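Protein Tube (Drosophila melanogaster, PDB 1D2Z) recruits the kinase Pelle to the plasma membrane through its death domain and so relays the Toll signal that sets embryonic dorsoventral polarity. Local coordinates at residues 5-10 against 129-134; 9-14 against 105-110; 18-23 against 87-92; 36-41 against 54-59; 109-114 against 121-126. All coordinates share one frame; numbering follows the deposited sequence.

Interaction 1: residues 5-10 against 129-134; sequences YSRNTE and DFLNES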
# COMPACT_ATOMS: atom_id res chain seq x y z
N TYR B 5 10.34 -17.55 -5.38
CA TYR B 5 9.25 -17.85 -6.30
C TYR B 5 9.44 -17.18 -7.65
O TYR B 5 10.31 -16.32 -7.82
CB TYR B 5 7.91 -17.39 -5.70
CG TYR B 5 7.68 -17.85 -4.27
CD1 TYR B 5 7.38 -19.18 -3.98
CD2 TYR B 5 7.80 -16.96 -3.21
CE1 TYR B 5 7.20 -19.61 -2.67
CE2 TYR B 5 7.63 -17.37 -1.89
CZ TYR B 5 7.33 -18.70 -1.63
OH TYR B 5 7.16 -19.13 -0.33
N SER B 6 8.64 -17.59 -8.62
CA SER B 6 8.68 -17.01 -9.95
C SER B 6 7.29 -16.44 -10.24
O SER B 6 6.33 -16.71 -9.52
CB SER B 6 9.04 -18.07 -11.00
OG SER B 6 7.91 -18.87 -11.33
N ARG B 7 7.19 -15.63 -11.30
CA ARG B 7 5.92 -15.03 -11.68
C ARG B 7 4.84 -16.07 -11.95
O ARG B 7 3.66 -15.80 -11.76
CB ARG B 7 6.11 -14.15 -12.92
CG ARG B 7 6.63 -12.76 -12.63
CD ARG B 7 7.06 -12.06 -13.91
NE ARG B 7 6.79 -10.62 -13.87
CZ ARG B 7 7.25 -9.78 -12.95
NH1 ARG B 7 8.02 -10.23 -11.97
NH2 ARG B 7 6.95 -8.49 -13.01
N ASN B 8 5.27 -17.26 -12.37
CA ASN B 8 4.35 -18.35 -12.69
C ASN B 8 3.94 -19.21 -11.51
O ASN B 8 3.09 -20.08 -11.64
CB ASN B 8 4.96 -19.22 -13.79
CG ASN B 8 5.24 -18.44 -15.06
OD1 ASN B 8 6.35 -17.93 -15.24
ND2 ASN B 8 4.24 -18.31 -15.91
N THR B 9 4.56 -18.98 -10.35
CA THR B 9 4.24 -19.74 -9.15
C THR B 9 2.83 -19.37 -8.68
O THR B 9 2.52 -18.20 -8.51
CB THR B 9 5.22 -19.42 -8.02
OG1 THR B 9 6.55 -19.73 -8.46
CG2 THR B 9 4.89 -20.22 -6.76
N GLU B 10 1.98 -20.38 -8.51
CA GLU B 10 0.61 -20.13 -8.05
C GLU B 10 0.63 -19.72 -6.58
O GLU B 10 1.45 -20.21 -5.81
CB GLU B 10 -0.25 -21.37 -8.25
CG GLU B 10 -0.34 -21.81 -9.70
CD GLU B 10 -1.21 -23.04 -9.89
OE1 GLU B 10 -1.14 -23.96 -9.05
OE2 GLU B 10 -1.96 -23.09 -10.89
N ASP B 129 10.85 -9.55 -1.74
CA ASP B 129 10.83 -10.81 -1.00
C ASP B 129 10.49 -12.06 -1.81
O ASP B 129 11.15 -13.09 -1.66
CB ASP B 129 9.89 -10.68 0.20
CG ASP B 129 10.09 -11.79 1.22
OD1 ASP B 129 9.46 -12.86 1.08
OD2 ASP B 129 10.87 -11.59 2.17
N PHE B 130 9.45 -11.99 -2.65
CA PHE B 130 9.04 -13.15 -3.45
C PHE B 130 9.82 -13.37 -4.74
O PHE B 130 10.21 -14.50 -5.06
CB PHE B 130 7.55 -13.06 -3.82
CG PHE B 130 6.61 -13.26 -2.66
CD1 PHE B 130 7.04 -13.18 -1.34
CD2 PHE B 130 5.26 -13.50 -2.91
CE1 PHE B 130 6.14 -13.33 -0.29
CE2 PHE B 130 4.35 -13.65 -1.86
CZ PHE B 130 4.79 -13.57 -0.55
N LEU B 131 10.04 -12.30 -5.50
CA LEU B 131 10.71 -12.39 -6.79
C LEU B 131 12.17 -11.94 -6.85
O LEU B 131 12.83 -12.14 -7.87
CB LEU B 131 9.91 -11.60 -7.83
CG LEU B 131 8.46 -12.04 -8.08
CD1 LEU B 131 7.72 -10.96 -8.85
CD2 LEU B 131 8.45 -13.36 -8.83
N ASN B 132 12.65 -11.32 -5.78
CA ASN B 132 14.02 -10.80 -5.71
C ASN B 132 14.26 -9.73 -6.77
O ASN B 132 15.40 -9.42 -7.12
CB ASN B 132 15.04 -11.94 -5.85
CG ASN B 132 16.43 -11.56 -5.36
OD1 ASN B 132 17.41 -12.25 -5.65
ND2 ASN B 132 16.52 -10.47 -4.59
N GLU B 133 13.17 -9.17 -7.30
CA GLU B 133 13.25 -8.12 -8.32
C GLU B 133 13.22 -6.76 -7.65
O GLU B 133 12.94 -6.66 -6.46
CB GLU B 133 12.07 -8.22 -9.29
CG GLU B 133 12.05 -9.48 -10.14
CD GLU B 133 10.87 -9.52 -11.09
OE1 GLU B 133 10.04 -8.58 -11.08
OE2 GLU B 133 10.77 -10.50 -11.87
N SER B 134 13.49 -5.71 -8.42
CA SER B 134 13.47 -4.36 -7.89
C SER B 134 12.02 -3.87 -7.80
O SER B 134 11.16 -4.31 -8.57
CB SER B 134 14.30 -3.41 -8.76
OG SER B 134 13.93 -3.50 -10.12
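Tyr5 and Arg7, in the N-terminal loop of this death domain, meet Phe130 and the residues just after helix 120-130, so that the start of the chain is laid against the end of the last helix of the bundle. One backbone hydrogen bond joins the two segments: Tyr5 N donates to Phe130 O over 3.1 Å. The rings of Tyr5 and Phe130 form a T-shaped pair with planes at 68° and centroids 5.4 Å apart, the edge of Tyr5 carrying CE2 over one face of Phe130, toward the rim. Past that edge the phenol continues to Asp18, whose OD2 is hydrogen-bonded to Tyr5 OH, which fixes the far end of the ring. Leu131 lays CD2 against the backbone, 3.6 Å from Ser6 C, and CD1 against Arg7 NH1. A type I turn runs from Ser6 to Thr9, and within it Ser6 N donates to Thr9 OG1, a bond that ties its two ends together. A salt bridge completes the contact. The Arg7 chain bends at chi3 (145°), bringing its guanidinium to the carboxylate of Glu133 with the two planes 25° apart; Arg7 NH1 sits 2.8 Å from both Glu133 OE1 and OE2, with a weak hydrogen bond to OE1.

Interaction 2: residues 9-14 against 105-110; sequences TELRRV and PTVGVL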
# COMPACT_ATOMS: atom_id res chain seq x y z
N THR B 9 4.56 -18.98 -10.35
CA THR B 9 4.24 -19.74 -9.15
C THR B 9 2.83 -19.37 -8.68
O THR B 9 2.52 -18.20 -8.51
CB THR B 9 5.22 -19.42 -8.02
OG1 THR B 9 6.55 -19.73 -8.46
CG2 THR B 9 4.89 -20.22 -6.76
N GLU B 10 1.98 -20.38 -8.51
CA GLU B 10 0.61 -20.13 -8.05
C GLU B 10 0.63 -19.72 -6.58
O GLU B 10 1.45 -20.21 -5.81
CB GLU B 10 -0.25 -21.37 -8.25
CG GLU B 10 -0.34 -21.81 -9.70
CD GLU B 10 -1.21 -23.04 -9.89
OE1 GLU B 10 -1.14 -23.96 -9.05
OE2 GLU B 10 -1.96 -23.09 -10.89
N LEU B 11 -0.26 -18.81 -6.21
CA LEU B 11 -0.33 -18.32 -4.84
C LEU B 11 -0.52 -19.44 -3.82
O LEU B 11 0.02 -19.37 -2.71
CB LEU B 11 -1.43 -17.26 -4.69
CG LEU B 11 -1.26 -15.99 -5.53
CD1 LEU B 11 -2.36 -14.99 -5.19
CD2 LEU B 11 0.11 -15.38 -5.28
N ARG B 12 -1.27 -20.47 -4.20
CA ARG B 12 -1.50 -21.60 -3.30
C ARG B 12 -0.22 -22.41 -3.04
O ARG B 12 -0.14 -23.17 -2.08
CB ARG B 12 -2.59 -22.52 -3.86
CG ARG B 12 -2.29 -23.12 -5.21
CD ARG B 12 -3.38 -24.09 -5.63
NE ARG B 12 -3.23 -24.49 -7.03
CZ ARG B 12 -3.55 -25.69 -7.51
NH1 ARG B 12 -4.05 -26.62 -6.70
NH2 ARG B 12 -3.40 -25.94 -8.80
N ARG B 13 0.78 -22.22 -3.90
CA ARG B 13 2.06 -22.92 -3.78
C ARG B 13 3.04 -22.12 -2.92
O ARG B 13 4.09 -22.64 -2.53
CB ARG B 13 2.68 -23.17 -5.15
CG ARG B 13 1.84 -24.01 -6.10
CD ARG B 13 1.60 -25.40 -5.55
NE ARG B 13 1.20 -26.33 -6.61
CZ ARG B 13 0.45 -27.41 -6.43
NH1 ARG B 13 -0.01 -27.71 -5.22
NH2 ARG B 13 0.16 -28.20 -7.45
N VAL B 14 2.72 -20.86 -2.67
CA VAL B 14 3.57 -20.01 -1.85
C VAL B 14 3.44 -20.46 -0.40
O VAL B 14 2.36 -20.84 0.04
CB VAL B 14 3.17 -18.52 -1.97
CG1 VAL B 14 3.97 -17.67 -0.99
CG2 VAL B 14 3.40 -18.03 -3.40
N PRO B 105 -4.68 -18.02 -9.53
CA PRO B 105 -3.81 -16.84 -9.49
C PRO B 105 -2.35 -17.14 -9.15
O PRO B 105 -2.05 -18.03 -8.36
CB PRO B 105 -4.47 -15.96 -8.45
CG PRO B 105 -5.14 -16.94 -7.54
CD PRO B 105 -5.75 -17.89 -8.52
N THR B 106 -1.46 -16.35 -9.75
CA THR B 106 -0.02 -16.49 -9.55
C THR B 106 0.59 -15.22 -8.96
O THR B 106 -0.05 -14.17 -8.90
CB THR B 106 0.69 -16.77 -10.89
OG1 THR B 106 0.34 -15.75 -11.83
CG2 THR B 106 0.28 -18.15 -11.44
N VAL B 107 1.86 -15.32 -8.55
CA VAL B 107 2.61 -14.21 -7.98
C VAL B 107 2.74 -13.05 -8.98
O VAL B 107 2.72 -11.88 -8.58
CB VAL B 107 4.03 -14.66 -7.55
CG1 VAL B 107 4.87 -13.45 -7.12
CG2 VAL B 107 3.95 -15.66 -6.40
N GLY B 108 2.89 -13.38 -10.26
CA GLY B 108 3.03 -12.38 -11.30
C GLY B 108 1.74 -11.61 -11.52
O GLY B 108 1.76 -10.40 -11.72
N VAL B 109 0.61 -12.32 -11.48
CA VAL B 109 -0.70 -11.70 -11.63
C VAL B 109 -0.98 -10.84 -10.40
O VAL B 109 -1.49 -9.73 -10.53
CB VAL B 109 -1.81 -12.76 -11.83
CG1 VAL B 109 -3.18 -12.16 -11.57
CG2 VAL B 109 -1.75 -13.31 -13.25
N LEU B 110 -0.62 -11.34 -9.22
CA LEU B 110 -0.82 -10.59 -7.98
C LEU B 110 -0.04 -9.28 -8.01
O LEU B 110 -0.60 -8.22 -7.75
CB LEU B 110 -0.39 -11.42 -6.77
CG LEU B 110 -0.22 -10.65 -5.45
CD1 LEU B 110 -1.57 -10.20 -4.92
CD2 LEU B 110 0.50 -11.53 -4.43
O HOH W 1 -3.16 -20.08 -6.61
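Thr9 and Leu11 pair their backbones with Val107 and Pro105 around a single beta bridge, Glu10 facing Thr106 with CA atoms 4.0 Å apart: Val107 N donates to Thr9 O at 3.0 Å, and Leu11 N to Pro105 O at 2.9 Å. In this all-helical death-domain bundle the bridge joins the segment leading to helix 16-27 to the start of helix 107-116. Thr106 is the N-cap of that helix, its OG1 accepting a weak capping bond from Val109 N and also hydrogen-bonded to Ser49. Leu11 carries most of the side-chain contact. Its chi1 (-61°) brings CG close to Pro105 O, and from there CD1 rests against Pro105 CB, while CD2 reaches both Val107 CG2 and Leu110 CD2, each at 4.0 Å. Trp95 of helix 87-96 also packs on Leu11. Val14 and Val107 cross at about a right angle, CG2 to CG2. A water accepts from Arg12 N and donates to Pro105 O, 2.9 Å from that oxygen.

Interaction 3: residues 18-23 against 87-92; sequences DIYRLA and KSQMMI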
# COMPACT_ATOMS: atom_id res chain seq x y z
N ASP B 18 4.63 -16.90 4.17
CA ASP B 18 4.96 -15.81 3.26
C ASP B 18 3.69 -15.06 2.88
O ASP B 18 3.67 -13.83 2.85
CB ASP B 18 5.69 -16.33 2.02
CG ASP B 18 7.16 -16.58 2.27
OD1 ASP B 18 7.77 -15.86 3.10
OD2 ASP B 18 7.72 -17.50 1.64
N ILE B 19 2.63 -15.81 2.60
CA ILE B 19 1.34 -15.22 2.26
C ILE B 19 0.85 -14.42 3.46
O ILE B 19 0.28 -13.35 3.30
CB ILE B 19 0.28 -16.29 1.90
CG1 ILE B 19 0.62 -16.96 0.56
CG2 ILE B 19 -1.10 -15.67 1.83
CD1 ILE B 19 0.62 -16.01 -0.63
N TYR B 20 1.12 -14.93 4.66
CA TYR B 20 0.69 -14.26 5.88
C TYR B 20 1.34 -12.89 6.05
O TYR B 20 0.70 -11.95 6.51
CB TYR B 20 0.97 -15.13 7.11
CG TYR B 20 0.46 -14.51 8.40
CD1 TYR B 20 -0.91 -14.32 8.61
CD2 TYR B 20 1.34 -14.08 9.39
CE1 TYR B 20 -1.38 -13.72 9.76
CE2 TYR B 20 0.88 -13.47 10.55
CZ TYR B 20 -0.49 -13.30 10.73
OH TYR B 20 -0.97 -12.69 11.87
N ARG B 21 2.63 -12.79 5.72
CA ARG B 21 3.33 -11.52 5.83
C ARG B 21 2.70 -10.52 4.85
O ARG B 21 2.48 -9.36 5.19
CB ARG B 21 4.83 -11.69 5.58
CG ARG B 21 5.52 -12.48 6.69
CD ARG B 21 7.03 -12.38 6.62
NE ARG B 21 7.57 -13.05 5.45
CZ ARG B 21 8.75 -12.78 4.91
NH1 ARG B 21 9.53 -11.84 5.44
NH2 ARG B 21 9.16 -13.45 3.84
N LEU B 22 2.36 -11.01 3.66
CA LEU B 22 1.70 -10.19 2.64
C LEU B 22 0.33 -9.76 3.16
O LEU B 22 -0.07 -8.60 3.01
CB LEU B 22 1.53 -10.98 1.34
CG LEU B 22 0.63 -10.36 0.26
CD1 LEU B 22 1.23 -9.05 -0.26
CD2 LEU B 22 0.47 -11.35 -0.87
N ALA B 23 -0.39 -10.70 3.77
CA ALA B 23 -1.73 -10.44 4.31
C ALA B 23 -1.75 -9.30 5.31
O ALA B 23 -2.62 -8.42 5.23
CB ALA B 23 -2.30 -11.71 4.94
N LYS B 87 -8.34 -10.35 7.61
CA LYS B 87 -9.30 -10.46 6.52
C LYS B 87 -8.61 -10.71 5.17
O LYS B 87 -9.18 -11.38 4.30
CB LYS B 87 -10.17 -9.20 6.45
CG LYS B 87 -11.06 -9.00 7.68
CD LYS B 87 -11.92 -7.75 7.58
CE LYS B 87 -12.89 -7.65 8.76
NZ LYS B 87 -13.76 -6.45 8.70
N SER B 88 -7.39 -10.20 5.02
CA SER B 88 -6.61 -10.39 3.79
C SER B 88 -6.26 -11.86 3.63
O SER B 88 -6.25 -12.38 2.52
CB SER B 88 -5.31 -9.57 3.83
OG SER B 88 -5.55 -8.17 3.85
N GLN B 89 -5.95 -12.51 4.75
CA GLN B 89 -5.61 -13.93 4.75
C GLN B 89 -6.81 -14.73 4.23
O GLN B 89 -6.66 -15.60 3.37
CB GLN B 89 -5.25 -14.37 6.17
CG GLN B 89 -4.84 -15.83 6.32
CD GLN B 89 -4.26 -16.11 7.69
OE1 GLN B 89 -3.10 -16.52 7.81
NE2 GLN B 89 -5.06 -15.89 8.73
N MET B 90 -8.00 -14.40 4.73
CA MET B 90 -9.21 -15.08 4.29
C MET B 90 -9.48 -14.80 2.82
O MET B 90 -9.90 -15.69 2.08
CB MET B 90 -10.41 -14.66 5.14
CG MET B 90 -10.37 -15.19 6.56
SD MET B 90 -11.77 -14.64 7.55
CE MET B 90 -13.09 -14.90 6.41
N MET B 91 -9.20 -13.57 2.40
CA MET B 91 -9.40 -13.18 1.01
C MET B 91 -8.51 -14.01 0.08
O MET B 91 -8.97 -14.53 -0.93
CB MET B 91 -9.11 -11.68 0.82
CG MET B 91 -9.26 -11.17 -0.60
SD MET B 91 -7.79 -11.41 -1.63
CE MET B 91 -6.76 -10.12 -1.01
N ILE B 92 -7.24 -14.13 0.45
CA ILE B 92 -6.29 -14.89 -0.35
C ILE B 92 -6.61 -16.39 -0.33
O ILE B 92 -6.53 -17.04 -1.36
CB ILE B 92 -4.83 -14.59 0.08
CG1 ILE B 92 -4.53 -13.11 -0.19
CG2 ILE B 92 -3.84 -15.47 -0.68
CD1 ILE B 92 -3.23 -12.61 0.40
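Ile19, Tyr20 and Ala23 of helix 16-27 pack against Ser88, Gln89 and Ile92 of helix 87-96 in a largely buried helix-helix contact whose segment axes come within 8.7 Å at 127° between their directions. No hydrogen bond crosses it; the contact is made by packing. The small residues set the closest approach: the CB of Ala23 lies 3.9 Å from Ser88 CB, and Ser88 CB in turn is 3.2 Å from Ala23 O, while the hydroxyl of Ser88 is hydrogen-bonded to Asp27. Further along, the branched chains cross obliquely. Ile19 CG2 touches Ile92 CG2 at 3.7 Å, and the CD1 of Ile92 reaches on to Leu22 CD2. At the margin Tyr20, its CG anti to the backbone N (chi1 -176°), brings ring atom CD1 to 3.2 Å from Gln89 OE1, the ring and amide planes 33° apart and the approach oblique to the ring. A serine in place of Tyr20 removes the ring beside Gln89 OE1, and the extended Gln89 chain would probably be freer to turn. Leu22 also packs on Ala122 and Phe125 of helix 120-130. The pair is one of the helix packings that make up the six-helix bundle of the death domain.

Interaction 4: residues 36-41 against 54-59; sequences MSIIPK and LNFPAE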
# COMPACT_ATOMS: atom_id res chain seq x y z
N MET B 36 -9.16 -7.13 -4.10
CA MET B 36 -10.23 -8.08 -4.40
C MET B 36 -11.23 -7.55 -5.42
O MET B 36 -11.66 -8.29 -6.30
CB MET B 36 -10.96 -8.48 -3.12
CG MET B 36 -11.97 -9.61 -3.31
SD MET B 36 -12.58 -10.26 -1.76
CE MET B 36 -13.70 -11.55 -2.35
N SER B 37 -11.53 -6.26 -5.32
CA SER B 37 -12.48 -5.60 -6.20
C SER B 37 -12.04 -5.47 -7.65
O SER B 37 -12.89 -5.37 -8.54
CB SER B 37 -12.84 -4.22 -5.65
OG SER B 37 -13.54 -4.34 -4.43
N ILE B 38 -10.74 -5.44 -7.90
CA ILE B 38 -10.25 -5.28 -9.26
C ILE B 38 -9.74 -6.54 -9.95
O ILE B 38 -9.28 -6.47 -11.09
CB ILE B 38 -9.18 -4.17 -9.37
CG1 ILE B 38 -7.89 -4.59 -8.66
CG2 ILE B 38 -9.72 -2.87 -8.77
CD1 ILE B 38 -6.66 -3.83 -9.14
N ILE B 39 -9.84 -7.69 -9.29
CA ILE B 39 -9.39 -8.95 -9.88
C ILE B 39 -10.25 -9.24 -11.11
O ILE B 39 -11.44 -9.48 -10.99
CB ILE B 39 -9.50 -10.12 -8.88
CG1 ILE B 39 -8.48 -9.94 -7.75
CG2 ILE B 39 -9.31 -11.45 -9.58
CD1 ILE B 39 -8.73 -10.84 -6.55
N PRO B 40 -9.64 -9.18 -12.31
CA PRO B 40 -10.36 -9.43 -13.56
C PRO B 40 -10.88 -10.86 -13.64
O PRO B 40 -10.29 -11.79 -13.08
CB PRO B 40 -9.28 -9.19 -14.62
CG PRO B 40 -8.32 -8.25 -13.94
CD PRO B 40 -8.23 -8.86 -12.58
N LYS B 41 -12.01 -11.02 -14.31
CA LYS B 41 -12.63 -12.32 -14.47
C LYS B 41 -12.08 -13.03 -15.71
O LYS B 41 -11.76 -12.38 -16.71
CB LYS B 41 -14.14 -12.16 -14.59
CG LYS B 41 -14.91 -13.46 -14.77
CD LYS B 41 -16.37 -13.17 -15.10
CE LYS B 41 -17.08 -14.42 -15.58
NZ LYS B 41 -18.43 -14.10 -16.13
N LEU B 54 -0.03 -8.50 -18.14
CA LEU B 54 -1.41 -8.33 -17.70
C LEU B 54 -1.92 -6.95 -18.09
O LEU B 54 -1.68 -5.96 -17.39
CB LEU B 54 -1.54 -8.54 -16.18
CG LEU B 54 -2.93 -8.87 -15.58
CD1 LEU B 54 -2.77 -9.22 -14.12
CD2 LEU B 54 -3.91 -7.73 -15.74
N ASN B 55 -2.59 -6.88 -19.24
CA ASN B 55 -3.17 -5.62 -19.72
C ASN B 55 -4.49 -5.49 -18.97
O ASN B 55 -5.47 -6.14 -19.33
CB ASN B 55 -3.42 -5.70 -21.23
CG ASN B 55 -3.82 -4.36 -21.83
OD1 ASN B 55 -4.65 -3.64 -21.28
ND2 ASN B 55 -3.23 -4.03 -22.97
N PHE B 56 -4.50 -4.69 -17.91
CA PHE B 56 -5.69 -4.50 -17.08
C PHE B 56 -6.93 -4.04 -17.85
O PHE B 56 -8.01 -4.61 -17.67
CB PHE B 56 -5.39 -3.55 -15.92
CG PHE B 56 -6.52 -3.42 -14.94
CD1 PHE B 56 -6.81 -4.44 -14.05
CD2 PHE B 56 -7.30 -2.26 -14.91
CE1 PHE B 56 -7.85 -4.33 -13.15
CE2 PHE B 56 -8.34 -2.13 -14.00
CZ PHE B 56 -8.62 -3.17 -13.12
N PRO B 57 -6.81 -2.99 -18.68
CA PRO B 57 -7.97 -2.51 -19.45
C PRO B 57 -8.54 -3.60 -20.36
O PRO B 57 -9.75 -3.74 -20.47
CB PRO B 57 -7.38 -1.35 -20.25
CG PRO B 57 -6.35 -0.81 -19.31
CD PRO B 57 -5.67 -2.06 -18.84
N ALA B 58 -7.66 -4.38 -20.99
CA ALA B 58 -8.12 -5.45 -21.87
C ALA B 58 -8.77 -6.58 -21.07
O ALA B 58 -9.84 -7.07 -21.44
CB ALA B 58 -6.96 -5.98 -22.70
N GLU B 59 -8.16 -6.93 -19.94
CA GLU B 59 -8.67 -8.00 -19.09
C GLU B 59 -10.03 -7.75 -18.45
O GLU B 59 -10.82 -8.68 -18.28
CB GLU B 59 -7.66 -8.37 -18.00
CG GLU B 59 -6.39 -9.06 -18.51
CD GLU B 59 -6.67 -10.31 -19.33
OE1 GLU B 59 -7.60 -11.08 -18.98
OE2 GLU B 59 -5.96 -10.53 -20.33
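The Phe56 ring meets the backbone of Ile38 with its edge: Ile38 O lies near the ring plane, 3.3 Å from Phe56 CE1. Pro40 CG approaches the same carbon obliquely, at 4.0 Å, the two side chains crossing at about a right angle. Beside the carbonyl, Ile38 CB packs 3.9 Å from Phe56 CZ. The ring reaches this corner because its CG stands anti to the backbone N (chi1 -174°), which carries it from the start of the short helix 56-59 across to Ile38 and Pro40. This is surface packing within the death domain, joining the short helix to residues 38-40. Replacing Phe56 by an alanine would probably open a gap beside Ile38 and Pro40. A turn later Glu59 adds its CB, 3.8 Å from Pro40 CB, while its carboxylate forms a salt bridge with Lys62. Asn55 caps helix 56-59: its OD1 accepts from Ala58 N over 3.1 Å, the donor lying above the amide carbonyl plane.

Interaction 5: residues 109-114 against 121-126; sequences VLLQLL and SAADFV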
# COMPACT_ATOMS: atom_id res chain seq x y z
N VAL B 109 0.61 -12.32 -11.48
CA VAL B 109 -0.70 -11.70 -11.63
C VAL B 109 -0.98 -10.84 -10.40
O VAL B 109 -1.49 -9.73 -10.53
CB VAL B 109 -1.81 -12.76 -11.83
CG1 VAL B 109 -3.18 -12.16 -11.57
CG2 VAL B 109 -1.75 -13.31 -13.25
N LEU B 110 -0.62 -11.34 -9.22
CA LEU B 110 -0.82 -10.59 -7.98
C LEU B 110 -0.04 -9.28 -8.01
O LEU B 110 -0.60 -8.22 -7.75
CB LEU B 110 -0.39 -11.42 -6.77
CG LEU B 110 -0.22 -10.65 -5.45
CD1 LEU B 110 -1.57 -10.20 -4.92
CD2 LEU B 110 0.50 -11.53 -4.43
N LEU B 111 1.24 -9.36 -8.37
CA LEU B 111 2.10 -8.18 -8.43
C LEU B 111 1.52 -7.09 -9.33
O LEU B 111 1.43 -5.94 -8.92
CB LEU B 111 3.51 -8.55 -8.90
CG LEU B 111 4.46 -7.36 -9.12
CD1 LEU B 111 4.63 -6.60 -7.82
CD2 LEU B 111 5.82 -7.83 -9.65
N GLN B 112 1.13 -7.46 -10.54
CA GLN B 112 0.57 -6.49 -11.48
C GLN B 112 -0.76 -5.90 -11.01
O GLN B 112 -1.02 -4.71 -11.23
CB GLN B 112 0.45 -7.11 -12.87
CG GLN B 112 1.81 -7.32 -13.52
CD GLN B 112 1.74 -8.10 -14.81
OE1 GLN B 112 1.68 -7.52 -15.89
NE2 GLN B 112 1.75 -9.42 -14.70
N LEU B 113 -1.59 -6.71 -10.35
CA LEU B 113 -2.86 -6.20 -9.82
C LEU B 113 -2.58 -5.26 -8.64
O LEU B 113 -3.26 -4.25 -8.48
CB LEU B 113 -3.80 -7.34 -9.41
CG LEU B 113 -4.39 -8.17 -10.56
CD1 LEU B 113 -5.29 -9.25 -10.02
CD2 LEU B 113 -5.17 -7.27 -11.52
N LEU B 114 -1.57 -5.57 -7.83
CA LEU B 114 -1.21 -4.71 -6.69
C LEU B 114 -0.79 -3.33 -7.20
O LEU B 114 -1.19 -2.31 -6.65
CB LEU B 114 -0.08 -5.34 -5.87
CG LEU B 114 -0.40 -6.62 -5.09
CD1 LEU B 114 0.88 -7.19 -4.49
CD2 LEU B 114 -1.42 -6.32 -4.00
N SER B 121 3.05 -0.86 -0.97
CA SER B 121 3.71 -1.52 0.16
C SER B 121 3.67 -3.03 -0.08
O SER B 121 4.67 -3.73 0.13
CB SER B 121 2.99 -1.20 1.46
OG SER B 121 3.77 -0.33 2.25
N ALA B 122 2.53 -3.52 -0.55
CA ALA B 122 2.36 -4.93 -0.84
C ALA B 122 3.14 -5.30 -2.09
O ALA B 122 3.83 -6.32 -2.13
CB ALA B 122 0.87 -5.26 -1.03
N ALA B 123 3.05 -4.45 -3.12
CA ALA B 123 3.75 -4.67 -4.37
C ALA B 123 5.27 -4.73 -4.19
O ALA B 123 5.93 -5.60 -4.77
CB ALA B 123 3.38 -3.60 -5.40
N ASP B 124 5.82 -3.81 -3.40
CA ASP B 124 7.27 -3.76 -3.14
C ASP B 124 7.71 -5.03 -2.41
O ASP B 124 8.79 -5.57 -2.66
CB ASP B 124 7.65 -2.54 -2.29
CG ASP B 124 7.46 -1.22 -3.03
OD1 ASP B 124 7.21 -1.23 -4.25
OD2 ASP B 124 7.55 -0.16 -2.38
N PHE B 125 6.86 -5.49 -1.49
CA PHE B 125 7.13 -6.69 -0.72
C PHE B 125 7.16 -7.91 -1.64
O PHE B 125 8.06 -8.74 -1.55
CB PHE B 125 6.06 -6.89 0.36
CG PHE B 125 6.19 -8.20 1.10
CD1 PHE B 125 7.18 -8.38 2.06
CD2 PHE B 125 5.32 -9.25 0.83
CE1 PHE B 125 7.31 -9.60 2.73
CE2 PHE B 125 5.44 -10.46 1.49
CZ PHE B 125 6.44 -10.64 2.45
N VAL B 126 6.17 -8.02 -2.52
CA VAL B 126 6.11 -9.14 -3.46
C VAL B 126 7.29 -9.12 -4.43
O VAL B 126 7.87 -10.17 -4.74
CB VAL B 126 4.77 -9.16 -4.23
CG1 VAL B 126 4.82 -10.16 -5.39
CG2 VAL B 126 3.61 -9.51 -3.28
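The last two helices of the death-domain bundle, 107-116 and 120-130, form a helical hairpin, and Leu111 and Leu114 fill its inner side against Ala122, Ala123 and Val126. The short segments run roughly antiparallel, at 149° between directions, with axes 8.9 Å apart and no hydrogen bond between them. Ala123 lies at the nearest approach of the backbones, opposite Leu114, whose CB sits 3.9 Å from Ala123 CB. With CG anti to the carbonyl carbon (chi1 -69°), the end of Leu114 points between Ala122 and Val126. CD2 lies on Ala122 CB, and CD1 meets Val126 CG2 at 3.8 Å, the leucine and valine side chains crossing at about a right angle. That same valine methyl also receives Leu110 CD2, at 3.9 Å, while its CG1 faces Leu111 CB. Leu111 brings CD1 to 3.5 Å from Ala123 O. Ser121 and Asp124 are hydrogen-bonded to Gly71 and Asn74 of the Pelle death domain, so helix 120-130 takes part in the Pelle interface. Within the bundle, Leu35 of helix 31-38 packs on Leu110, Leu113 and Leu114, and Leu22 of helix 16-27 on Leu110.

Interactions 2, 3 and 5 form one connected apolar interior: Leu22 CD2 of interaction 3 lies 3.6 Å from Leu110 CD2, a residue shared by interactions 2 and 5. Interaction 1 closes the chain's start over this core and touches interaction 2, Arg7 O lying 2.9 Å from Gly108 N. It meets interaction 3 through charge as well, with Asp129 OD1 2.8 Å from Arg21 NH2. Interaction 4 is centred about 20 Å from the centres of interactions 1 and 3, but touches interaction 3 through Met36 SD and Met91 CG, 3.6 Å apart, and interaction 5 where Leu54 N approaches Gln112 OE1 at 3.0 Å. Among the five, the segments of interaction 5 alone touch Pelle.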